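Local coordinates for protein OBCA, Oxalate Biosynthetic Component A (Burkholderia glumae, PDB 4NNB) that is a magnesium-binding, single-chain bacterial protein that joins an N-terminal domain to a TIM-barrel domain and is modelled with an oxaloacetate ion, at residues G60-Q65 and N177-G182; A25-S30 and H156-P161; R214-G219 and K267-A272. One frame throughout, in Å; residues are numbered along the deposited sequence.

Contact 1 (G60-Q65 and N177-G182); sequences GGRLLQ and NMEEAG
Arg-62, on strand 62-66, reaches Glu-179 in the last turn of helix 172-180 and binds it through a side-on salt bridge. The CB of Arg-62 points toward the helix, and CG stands anti to the carbonyl carbon. The chain then bends at chi2 (-70°), which brings CD to 4.0 Å from Glu-179 OE2 and sets the guanidinium edge against that oxygen. NE gives the shorter bond, 2.9 Å to Glu-179 OE2 at an N-H...O angle of 148°, and the oxygen accepts it on its anti lone pair, the one facing away from OE1. CZ, between the two donors, is 3.4 Å from Glu-179 OE2. NH2 adds a second bond of 3.0 Å to the same Glu-179 OE2, arriving nearly in line with its C-O bond. Guanidinium and carboxylate are almost coplanar, their planes 13° apart. On the far branch NH1 turns back to its own strand and donates to Gly-61 O at 2.9 Å from well above that carbonyl plane, so the guanidinium is fixed on two edges and its rotation is restricted.

This strand is the middle one of a three-stranded antiparallel sheet, between strands 155-159 and 184-185, and the helix ends beside it in a Schellman motif. Gly-182, with positive phi, ends the last turn, its N bonded back to Glu-179 O. Leu-64 packs against this turn: CG lies anti to the backbone N, and CD1 sits 3.8 Å from Gly-182 C, while Trp-140 and Trp-183 also touch the leucine. Farther along the strand, one water links the two backbones, accepting from Gln-65 N at 2.8 Å and donating to Gly-182 O at 2.8 Å. Met-178, whose CB points toward the strand, packs on Trp-183 and Leu-159.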
loop_
_atom_site.group_PDB
_atom_site.type_symbol
_atom_site.label_atom_id
_atom_site.label_comp_id
_atom_site.label_asym_id
_atom_site.label_seq_id
_atom_site.Cartn_x
_atom_site.Cartn_y
_atom_site.Cartn_z
ATOM N N GLY A 60 25.909 -6.225 17.159
ATOM C CA GLY A 60 26.539 -5.406 16.138
ATOM C C GLY A 60 25.677 -4.290 15.563
ATOM O O GLY A 60 26.122 -3.553 14.680
ATOM N N GLY A 61 24.449 -4.160 16.054
ATOM C CA GLY A 61 23.558 -3.107 15.589
ATOM C C GLY A 61 23.964 -1.778 16.197
ATOM O O GLY A 61 24.850 -1.740 17.053
ATOM N N ARG A 62 23.342 -0.689 15.742
ATOM C CA ARG A 62 23.503 0.606 16.397
ATOM C C ARG A 62 22.136 1.163 16.791
ATOM O O ARG A 62 21.147 1.004 16.057
ATOM C CB ARG A 62 24.257 1.610 15.512
ATOM C CG ARG A 62 25.701 1.238 15.176
ATOM C CD ARG A 62 26.616 1.327 16.399
ATOM N NE ARG A 62 27.992 0.950 16.082
ATOM C CZ ARG A 62 28.434 -0.304 15.985
ATOM N NH1 ARG A 62 27.612 -1.335 16.170
ATOM N NH2 ARG A 62 29.708 -0.531 15.699
ATOM N N LEU A 63 22.086 1.803 17.957
ATOM C CA LEU A 63 20.843 2.367 18.476
ATOM C C LEU A 63 21.045 3.833 18.784
ATOM O O LEU A 63 22.000 4.201 19.477
ATOM C CB LEU A 63 20.398 1.633 19.749
ATOM C CG LEU A 63 19.224 2.234 20.542
ATOM C CD1 LEU A 63 17.907 2.092 19.781
ATOM C CD2 LEU A 63 19.102 1.598 21.926
ATOM N N LEU A 64 20.171 4.672 18.238
ATOM C CA LEU A 64 20.126 6.076 18.606
ATOM C C LEU A 64 18.924 6.268 19.528
ATOM O O LEU A 64 17.770 6.100 19.105
ATOM C CB LEU A 64 19.998 6.974 17.360
ATOM C CG LEU A 64 19.987 8.484 17.648
ATOM C CD1 LEU A 64 21.266 8.888 18.408
ATOM C CD2 LEU A 64 19.803 9.321 16.368
ATOM N N GLN A 65 19.191 6.621 20.782
ATOM C CA GLN A 65 18.140 6.650 21.791
ATOM C C GLN A 65 18.154 7.938 22.609
ATOM O O GLN A 65 19.202 8.373 23.084
ATOM C CB GLN A 65 18.268 5.412 22.684
ATOM C CG GLN A 65 18.023 5.640 24.164
ATOM C CD GLN A 65 18.009 4.335 24.948
ATOM O OE1 GLN A 65 18.790 3.422 24.673
ATOM N NE2 GLN A 65 17.118 4.243 25.922
ATOM N N ASN A 177 31.431 8.840 12.481
ATOM C CA ASN A 177 30.577 10.026 12.593
ATOM C C ASN A 177 29.252 9.700 13.292
ATOM O O ASN A 177 28.732 10.490 14.089
ATOM C CB ASN A 177 30.252 10.604 11.214
ATOM C CG ASN A 177 31.465 11.206 10.517
ATOM O OD1 ASN A 177 32.528 11.374 11.118
ATOM N ND2 ASN A 177 31.302 11.537 9.237
ATOM N N MET A 178 28.706 8.534 12.975
ATOM C CA MET A 178 27.447 8.104 13.574
ATOM C C MET A 178 27.610 7.863 15.075
ATOM O O MET A 178 26.775 8.284 15.886
ATOM C CB MET A 178 26.940 6.836 12.876
ATOM C CG MET A 178 26.364 7.094 11.477
ATOM S SD MET A 178 26.046 5.567 10.571
ATOM C CE MET A 178 24.829 4.777 11.629
ATOM N N GLU A 179 28.687 7.182 15.447
ATOM C CA GLU A 179 28.917 6.904 16.858
ATOM C C GLU A 179 29.139 8.194 17.639
ATOM O O GLU A 179 28.674 8.322 18.769
ATOM C CB GLU A 179 30.046 5.885 17.030
ATOM C CG GLU A 179 29.607 4.506 16.559
ATOM C CD GLU A 179 30.754 3.552 16.309
ATOM O OE1 GLU A 179 31.920 3.998 16.293
ATOM O OE2 GLU A 179 30.481 2.352 16.113
ATOM N N GLU A 180 29.807 9.170 17.029
ATOM C CA GLU A 180 29.988 10.463 17.689
ATOM C C GLU A 180 28.647 11.178 17.827
ATOM O O GLU A 180 28.435 11.969 18.749
ATOM C CB GLU A 180 30.969 11.345 16.916
ATOM C CG GLU A 180 31.281 12.653 17.629
ATOM C CD GLU A 180 31.944 13.686 16.732
ATOM O OE1 GLU A 180 32.466 13.307 15.661
ATOM O OE2 GLU A 180 31.938 14.881 17.099
ATOM N N ALA A 181 27.735 10.892 16.901
ATOM C CA ALA A 181 26.401 11.487 16.940
ATOM C C ALA A 181 25.495 10.776 17.949
ATOM O O ALA A 181 24.374 11.216 18.202
ATOM C CB ALA A 181 25.770 11.481 15.548
ATOM N N GLY A 182 25.966 9.670 18.516
ATOM C CA GLY A 182 25.209 9.001 19.561
ATOM C C GLY A 182 24.705 7.615 19.224
ATOM O O GLY A 182 24.065 6.972 20.061
HETATM O O HOH W 1 21.845 6.389 21.654
#

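Contact 2 (A25-S30 and H156-P161); sequences ATFIPS and HHYLPP
Phe-27 and Tyr-158 form an offset (parallel-displaced) stack where the edge strands of two separate three-stranded antiparallel sheets, 27-29 and 155-159, come together in the N-terminal part of the fold. Both side chains have CG anti to the backbone N (chi1 175° for Phe-27), which swings the rings out alongside one another. The ring centroids are 4.2 Å apart and the planes only 4° from parallel. Phe-27 CG lies 3.4 Å from Tyr-158 CD2. Pro-29 N lies over the opposite face of the Phe-27 ring, toward its rim.

Thr-26, just before strand 27-29, makes the polar links to 156-158. With chi1 at 57°, its OG1 sits between backbone N and carbonyl carbon, where it donates to His-156 O at 2.6 Å and accepts a weak bond from Tyr-158 N. Thr-26 N in turn donates to His-156 ND1 at 3.2 Å, tilted somewhat from the imidazole plane, while Ala-25 CB makes a CH-pi contact over a face of that ring. His-157 turns the opposite way and bonds through NE2 to Pro-22 O. Phe-27 O, buried and with no hydrogen-bonding partner in the model, lies 3.2 Å from His-156 CE1.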
loop_
_atom_site.group_PDB
_atom_site.type_symbol
_atom_site.label_atom_id
_atom_site.label_comp_id
_atom_site.label_asym_id
_atom_site.label_seq_id
_atom_site.Cartn_x
_atom_site.Cartn_y
_atom_site.Cartn_z
ATOM N N ALA A 25 9.808 1.844 20.874
ATOM C CA ALA A 25 11.102 1.181 20.773
ATOM C C ALA A 25 11.177 0.324 19.518
ATOM O O ALA A 25 10.183 -0.273 19.106
ATOM C CB ALA A 25 11.354 0.332 21.997
ATOM N N THR A 26 12.363 0.246 18.923
ATOM C CA THR A 26 12.538 -0.527 17.701
ATOM C C THR A 26 13.538 -1.651 17.892
ATOM O O THR A 26 13.815 -2.412 16.963
ATOM C CB THR A 26 12.979 0.362 16.525
ATOM O OG1 THR A 26 14.194 1.051 16.870
ATOM C CG2 THR A 26 11.891 1.380 16.194
ATOM N N PHE A 27 14.068 -1.763 19.104
ATOM C CA PHE A 27 15.006 -2.830 19.433
ATOM C C PHE A 27 14.796 -3.270 20.877
ATOM O O PHE A 27 14.677 -2.440 21.788
ATOM C CB PHE A 27 16.451 -2.366 19.220
ATOM C CG PHE A 27 17.497 -3.370 19.652
ATOM C CD1 PHE A 27 17.700 -4.543 18.936
ATOM C CD2 PHE A 27 18.292 -3.123 20.763
ATOM C CE1 PHE A 27 18.664 -5.462 19.327
ATOM C CE2 PHE A 27 19.262 -4.039 21.163
ATOM C CZ PHE A 27 19.449 -5.207 20.443
ATOM N N ILE A 28 14.718 -4.581 21.073
ATOM C CA ILE A 28 14.576 -5.158 22.401
ATOM C C ILE A 28 15.737 -6.103 22.615
ATOM O O ILE A 28 15.805 -7.156 21.987
ATOM C CB ILE A 28 13.254 -5.943 22.543
ATOM C CG1 ILE A 28 12.061 -5.028 22.260
ATOM C CG2 ILE A 28 13.145 -6.558 23.927
ATOM C CD1 ILE A 28 10.727 -5.745 22.134
ATOM N N PRO A 29 16.671 -5.720 23.493
ATOM C CA PRO A 29 17.844 -6.543 23.820
ATOM C C PRO A 29 17.474 -7.885 24.473
ATOM O O PRO A 29 16.642 -7.920 25.381
ATOM C CB PRO A 29 18.625 -5.664 24.806
ATOM C CG PRO A 29 17.615 -4.695 25.356
ATOM C CD PRO A 29 16.655 -4.445 24.235
ATOM N N SER A 30 18.087 -8.966 23.995
ATOM C CA SER A 30 17.830 -10.319 24.493
ATOM C C SER A 30 17.938 -10.443 26.009
ATOM O O SER A 30 17.089 -11.067 26.650
ATOM C CB SER A 30 18.787 -11.318 23.841
ATOM O OG SER A 30 18.358 -11.673 22.545
ATOM N N HIS A 156 13.808 6.006 19.737
ATOM C CA HIS A 156 14.488 4.766 20.018
ATOM C C HIS A 156 14.625 4.059 18.685
ATOM O O HIS A 156 13.817 3.186 18.343
ATOM C CB HIS A 156 13.660 3.933 20.994
ATOM C CG HIS A 156 14.411 2.790 21.594
ATOM N ND1 HIS A 156 14.501 1.560 20.987
ATOM C CD2 HIS A 156 15.116 2.703 22.748
ATOM C CE1 HIS A 156 15.233 0.755 21.742
ATOM N NE2 HIS A 156 15.620 1.426 22.810
ATOM N N HIS A 157 15.646 4.447 17.927
ATOM C CA HIS A 157 15.777 4.021 16.539
ATOM C C HIS A 157 17.020 3.170 16.303
ATOM O O HIS A 157 18.147 3.605 16.574
ATOM C CB HIS A 157 15.749 5.238 15.605
ATOM C CG HIS A 157 14.429 5.946 15.588
ATOM N ND1 HIS A 157 14.285 7.247 15.162
ATOM C CD2 HIS A 157 13.192 5.523 15.941
ATOM C CE1 HIS A 157 13.015 7.601 15.260
ATOM N NE2 HIS A 157 12.331 6.574 15.729
ATOM N N TYR A 158 16.792 1.963 15.781
ATOM C CA TYR A 158 17.827 0.936 15.658
ATOM C C TYR A 158 18.138 0.548 14.203
ATOM O O TYR A 158 17.237 0.386 13.382
ATOM C CB TYR A 158 17.388 -0.298 16.460
ATOM C CG TYR A 158 18.261 -1.533 16.328
ATOM C CD1 TYR A 158 18.022 -2.476 15.338
ATOM C CD2 TYR A 158 19.301 -1.767 17.216
ATOM C CE1 TYR A 158 18.803 -3.610 15.227
ATOM C CE2 TYR A 158 20.094 -2.896 17.115
ATOM C CZ TYR A 158 19.841 -3.814 16.121
ATOM O OH TYR A 158 20.628 -4.941 16.023
ATOM N N LEU A 159 19.422 0.385 13.902
ATOM C CA LEU A 159 19.863 -0.144 12.615
ATOM C C LEU A 159 20.500 -1.526 12.859
ATOM O O LEU A 159 21.313 -1.670 13.763
ATOM C CB LEU A 159 20.872 0.814 11.975
ATOM C CG LEU A 159 20.380 2.253 11.781
ATOM C CD1 LEU A 159 21.457 3.150 11.180
ATOM C CD2 LEU A 159 19.111 2.287 10.925
ATOM N N PRO A 160 20.131 -2.544 12.056
ATOM C CA PRO A 160 20.589 -3.929 12.275
ATOM C C PRO A 160 22.048 -4.171 11.875
ATOM O O PRO A 160 22.591 -3.416 11.067
ATOM C CB PRO A 160 19.665 -4.734 11.353
ATOM C CG PRO A 160 19.399 -3.801 10.220
ATOM C CD PRO A 160 19.239 -2.450 10.886
ATOM N N PRO A 161 22.671 -5.229 12.423
ATOM C CA PRO A 161 24.084 -5.535 12.161
ATOM C C PRO A 161 24.447 -5.565 10.676
ATOM O O PRO A 161 25.487 -5.040 10.318
ATOM C CB PRO A 161 24.251 -6.929 12.772
ATOM C CG PRO A 161 23.293 -6.935 13.909
ATOM C CD PRO A 161 22.089 -6.154 13.416
#

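Contact 3 (R214-G219 and K267-A272); sequences RSMRAG and KREPAA
On the outside of the TIM barrel, the C-terminal ends of helices 205-217 and 255-268 lie side by side, and Met-216 and Arg-217 of the first meet Glu-269 and Ala-272 just beyond the second. Each helix runs on into a barrel strand, 222-229 and 273-276, which are parallel neighbours in the sheet; strand 222-229 carries His-224 and His-226, which with Glu-475 bind the magnesium ion. The first helix closes in a Schellman motif at Gly-219, whereas the second is followed by a type I turn from Glu-269 to Ala-272, bonded from Ala-272 N to Glu-269 O at 3.1 Å.

Met-216 supplies the apolar half of the contact. Its chain is straight as far as SD and bends at the last torsion, laying SD 3.4 Å from Ala-272 CB and CE 3.7 Å from Ala-272 CA. The methionine and the side chain of Glu-269 run past each other in opposite directions, with CE 3.9 Å from Glu-269 OE1.

Arg-217 is extended from CG to NE and presents one guanidinium edge to Glu-269, whose own chain folds at chi2 (-77°) to meet it. A salt bridge results in which two nitrogens share one oxygen. NE donates to Glu-269 OE2 at 2.8 Å and 162°, on the lone pair away from OE1, and NH2 donates to the same Glu-269 OE2 at 3.2 Å from outside the carboxylate plane. The two flat groups are strongly twisted, 72° apart, although the oxygen stays in the guanidinium plane. Arg-268 draws near from the other helix but forms its salt bridge with Glu-210 through NH1, while its NH2 lies 3.8 Å from Arg-217 NH1.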
loop_
_atom_site.group_PDB
_atom_site.type_symbol
_atom_site.label_atom_id
_atom_site.label_comp_id
_atom_site.label_asym_id
_atom_site.label_seq_id
_atom_site.Cartn_x
_atom_site.Cartn_y
_atom_site.Cartn_z
ATOM N N ARG A 214 -7.326 14.907 2.552
ATOM C CA ARG A 214 -6.059 15.412 2.023
ATOM C C ARG A 214 -5.759 14.883 0.628
ATOM O O ARG A 214 -5.297 15.631 -0.228
ATOM C CB ARG A 214 -4.896 15.088 2.963
ATOM C CG ARG A 214 -5.014 15.750 4.320
ATOM C CD ARG A 214 -3.652 16.164 4.805
ATOM N NE ARG A 214 -2.957 16.964 3.800
ATOM C CZ ARG A 214 -1.665 17.260 3.850
ATOM N NH1 ARG A 214 -1.112 17.981 2.888
ATOM N NH2 ARG A 214 -0.923 16.826 4.859
ATOM N N SER A 215 -6.008 13.596 0.398
ATOM C CA SER A 215 -5.775 13.015 -0.925
ATOM C C SER A 215 -6.638 13.657 -2.007
ATOM O O SER A 215 -6.162 13.940 -3.119
ATOM C CB SER A 215 -5.992 11.494 -0.899
ATOM O OG SER A 215 -4.910 10.866 -0.234
ATOM N N MET A 216 -7.909 13.877 -1.695
ATOM C CA MET A 216 -8.805 14.555 -2.627
ATOM C C MET A 216 -8.328 15.981 -2.912
ATOM O O MET A 216 -8.371 16.450 -4.050
ATOM C CB MET A 216 -10.213 14.631 -2.055
ATOM C CG MET A 216 -11.036 13.372 -2.212
ATOM S SD MET A 216 -12.636 13.771 -1.524
ATOM C CE MET A 216 -13.210 14.981 -2.700
ATOM N N ARG A 217 -7.852 16.664 -1.879
ATOM C CA ARG A 217 -7.420 18.047 -2.058
ATOM C C ARG A 217 -6.100 18.151 -2.811
ATOM O O ARG A 217 -5.811 19.174 -3.415
ATOM C CB ARG A 217 -7.404 18.769 -0.710
ATOM C CG ARG A 217 -8.815 18.956 -0.201
ATOM C CD ARG A 217 -8.894 19.506 1.196
ATOM N NE ARG A 217 -10.293 19.707 1.569
ATOM C CZ ARG A 217 -10.714 20.085 2.772
ATOM N NH1 ARG A 217 -9.850 20.305 3.747
ATOM N NH2 ARG A 217 -12.008 20.232 2.995
ATOM N N ALA A 218 -5.329 17.063 -2.818
ATOM C CA ALA A 218 -4.089 17.001 -3.576
ATOM C C ALA A 218 -4.371 16.607 -5.020
ATOM O O ALA A 218 -3.465 16.609 -5.857
ATOM C CB ALA A 218 -3.091 16.011 -2.924
ATOM N N GLY A 219 -5.620 16.249 -5.312
ATOM C CA GLY A 219 -6.023 15.984 -6.683
ATOM C C GLY A 219 -6.785 14.695 -6.985
ATOM O O GLY A 219 -7.180 14.474 -8.126
ATOM N N LYS A 267 -19.133 15.165 5.301
ATOM C CA LYS A 267 -19.361 16.460 5.940
ATOM C C LYS A 267 -18.345 17.495 5.445
ATOM O O LYS A 267 -18.668 18.670 5.284
ATOM C CB LYS A 267 -19.307 16.342 7.464
ATOM C CG LYS A 267 -19.542 17.678 8.174
ATOM C CD LYS A 267 -19.940 17.492 9.628
ATOM C CE LYS A 267 -20.271 18.838 10.278
ATOM N NZ LYS A 267 -20.980 18.666 11.579
ATOM N N ARG A 268 -17.125 17.047 5.174
ATOM C CA ARG A 268 -16.073 17.970 4.775
ATOM C C ARG A 268 -15.963 18.092 3.260
ATOM O O ARG A 268 -15.750 19.186 2.731
ATOM C CB ARG A 268 -14.742 17.562 5.416
ATOM C CG ARG A 268 -14.826 17.521 6.941
ATOM C CD ARG A 268 -13.530 17.049 7.587
ATOM N NE ARG A 268 -12.364 17.829 7.157
ATOM C CZ ARG A 268 -11.093 17.481 7.370
ATOM N NH1 ARG A 268 -10.795 16.361 8.011
ATOM N NH2 ARG A 268 -10.110 18.258 6.938
ATOM N N GLU A 269 -16.122 16.974 2.562
ATOM C CA GLU A 269 -16.109 16.984 1.108
ATOM C C GLU A 269 -17.285 16.169 0.592
ATOM O O GLU A 269 -17.156 14.958 0.378
ATOM C CB GLU A 269 -14.802 16.387 0.579
ATOM C CG GLU A 269 -13.568 17.258 0.788
ATOM C CD GLU A 269 -13.477 18.409 -0.205
ATOM O OE1 GLU A 269 -14.232 18.414 -1.204
ATOM O OE2 GLU A 269 -12.629 19.298 0.006
ATOM N N PRO A 270 -18.437 16.822 0.391
ATOM C CA PRO A 270 -19.635 16.090 -0.051
ATOM C C PRO A 270 -19.525 15.542 -1.468
ATOM O O PRO A 270 -20.326 14.686 -1.853
ATOM C CB PRO A 270 -20.749 17.143 0.022
ATOM C CG PRO A 270 -20.049 18.471 0.081
ATOM C CD PRO A 270 -18.740 18.217 0.766
ATOM N N ALA A 271 -18.552 16.025 -2.235
ATOM C CA ALA A 271 -18.335 15.517 -3.590
ATOM C C ALA A 271 -17.541 14.210 -3.609
ATOM O O ALA A 271 -17.403 13.595 -4.666
ATOM C CB ALA A 271 -17.604 16.544 -4.425
ATOM N N ALA A 272 -16.981 13.829 -2.464
ATOM C CA ALA A 272 -16.082 12.674 -2.405
ATOM C C ALA A 272 -16.726 11.455 -3.028
ATOM O O ALA A 272 -17.883 11.124 -2.730
ATOM C CB ALA A 272 -15.692 12.370 -0.986
#

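Overall arrangement
From the N terminus, the chain passes 25-30 and then 60-65 before returning: 156-161 comes back to 25-30, closing contact 2, and 177-182 comes back to 60-65, closing contact 1. The two long loops therefore cross. They are also joined directly, because strands 62-66 and 155-159 pair in one sheet; contact 1 sets a helix against that sheet, and contact 2 joins it to the sheet containing strand 27-29. Their centres lie 11 Å apart. Contact 3 follows in series, its shorter loop from 214-219 to 267-272 bringing the end of helix 205-217 against the turn that follows helix 255-268, with its centre about 39 Å from that of contact 2.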